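PDB 2BL0: myosin regulatory light chain from Physarum polycephalum, which serves as a light chain of the regulatory domain of myosin II and binds calcium through an EF-hand. Local coordinates for residues R70-K73 with Q74-S77. Residues are numbered along the deposited sequence; the frame is centred on the assembly and turned at random. Where two conformers were deposited one is given.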
loop_
_atom_site.group_PDB
_atom_site.type_symbol
_atom_site.label_atom_id
_atom_site.label_comp_id
_atom_site.label_asym_id
_atom_site.label_seq_id
_atom_site.Cartn_x
_atom_site.Cartn_y
_atom_site.Cartn_z
ATOM N N ARG C 70 9.340 19.065 9.039
ATOM C CA ARG C 70 8.561 18.739 10.231
ATOM C C ARG C 70 7.065 18.821 9.909
ATOM O O ARG C 70 6.304 17.919 10.243
ATOM C CB ARG C 70 8.913 19.680 11.399
ATOM C CG ARG C 70 10.218 19.321 12.169
ATOM C CD ARG C 70 10.642 20.319 13.303
ATOM N NE ARG C 70 10.300 21.729 13.032
ATOM C CZ ARG C 70 9.103 22.298 13.272
ATOM N NH1 ARG C 70 8.096 21.602 13.799
ATOM N NH2 ARG C 70 8.905 23.577 12.975
ATOM N N ARG C 71 6.660 19.866 9.200
ATOM C CA ARG C 71 5.250 20.098 8.937
ATOM C C ARG C 71 4.740 19.347 7.707
ATOM O O ARG C 71 3.546 19.068 7.622
ATOM C CB ARG C 71 4.971 21.608 8.798
ATOM C CG ARG C 71 5.348 22.446 10.008
ATOM C CD ARG C 71 4.437 22.271 11.228
ATOM N NE ARG C 71 3.067 22.755 11.004
ATOM C CZ ARG C 71 2.621 23.990 11.266
ATOM N NH1 ARG C 71 1.356 24.295 11.004
ATOM N NH2 ARG C 71 3.417 24.928 11.777
ATOM N N MET C 72 5.625 19.016 6.760
ATOM C CA MET C 72 5.203 18.508 5.451
ATOM C C MET C 72 5.760 17.131 5.057
ATOM O O MET C 72 5.571 16.688 3.915
ATOM C CB MET C 72 5.584 19.511 4.365
ATOM C CG MET C 72 4.865 20.827 4.479
ATOM S SD MET C 72 5.099 21.858 2.987
ATOM C CE MET C 72 4.378 20.869 1.754
ATOM N N LYS C 73 6.430 16.453 5.983
ATOM C CA LYS C 73 7.199 15.250 5.621
ATOM C C LYS C 73 6.334 14.097 5.130
ATOM O O LYS C 73 6.794 13.291 4.324
ATOM C CB LYS C 73 8.088 14.756 6.764
ATOM C CG LYS C 73 7.395 14.582 8.133
ATOM C CD LYS C 73 8.270 13.797 9.122
ATOM C CE LYS C 73 7.522 13.440 10.418
ATOM N NZ LYS C 73 6.029 13.566 10.335
ATOM N N GLN C 74 5.101 14.011 5.617
ATOM C CA GLN C 74 4.197 12.941 5.200
ATOM C C GLN C 74 3.392 13.253 3.945
ATOM O O GLN C 74 2.693 12.385 3.435
ATOM C CB GLN C 74 3.267 12.565 6.346
ATOM C CG GLN C 74 4.009 12.205 7.633
ATOM C CD GLN C 74 5.230 11.317 7.393
ATOM O OE1 GLN C 74 5.161 10.330 6.657
ATOM N NE2 GLN C 74 6.339 11.658 8.027
ATOM N N THR C 75 3.509 14.473 3.416
ATOM C CA THR C 75 2.910 14.736 2.110
ATOM C C THR C 75 3.692 14.004 1.030
ATOM O O THR C 75 4.841 13.595 1.243
ATOM C CB THR C 75 2.886 16.236 1.752
ATOM O OG1 THR C 75 4.231 16.730 1.639
ATOM C CG2 THR C 75 2.218 17.047 2.850
ATOM N N THR C 76 3.070 13.865 -0.136
ATOM C CA THR C 76 3.721 13.289 -1.301
ATOM C C THR C 76 3.612 14.244 -2.483
ATOM O O THR C 76 2.973 15.302 -2.399
ATOM C CB THR C 76 3.046 11.933 -1.692
ATOM O OG1 THR C 76 1.674 12.167 -2.060
ATOM C CG2 THR C 76 3.009 10.952 -0.525
ATOM N N SER C 77 4.230 13.857 -3.588
ATOM C CA SER C 77 4.090 14.596 -4.847
ATOM C C SER C 77 2.642 14.550 -5.343
ATOM O O SER C 77 1.826 13.726 -4.885
ATOM C CB SER C 77 5.030 14.062 -5.934
ATOM O OG SER C 77 5.359 12.697 -5.729
#
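A type I beta turn from M72 to T75 begins the linker between the two EF-hand pairs of this light chain, and its ends meet at the carbonyl oxygen of M72, which takes two bonds from T75. The backbone bond of the turn runs from T75 N to M72 O at 3.1 Å; its donor stands well above the carbonyl plane, 56° out of it. The hydroxyl supplies the second: T75 OG1 donates to M72 O over 2.6 Å, lying in the carbonyl plane with a C=O...OG1 angle of 150°. With OG1 set between the backbone N and the carbonyl carbon of T75 (chi1 64°), the hydroxyl faces back across the turn. The oxygen is thus gripped from two directions, by one residue. CE of M72, at the end of a chain that bends at chi3, comes within 4.1 Å of T75 OG1, and CB of M72 lies at the same distance from that oxygen. M72 also packs on an aromatic side chain of another protein chain in the assembly. The turn lies at the C-terminal end of helix 61-72, the exiting helix of the calcium-binding EF-hand, and from T75 the chain extends toward helix 78-87, the first helix of the second EF-hand pair. Replacing T75 by a valine would probably cost M72 O its in-plane hydroxyl donor, leaving the backbone N-H, well above the carbonyl plane, as its remaining bond across the turn. On the solvent side, K73, in one of its two conformers, and Q74 lie alongside each other and point the same way. Farther along, OG1 of T76 donates to the carbonyl oxygen of S77 at 3.2 Å and also bonds a polar side chain of another protein chain.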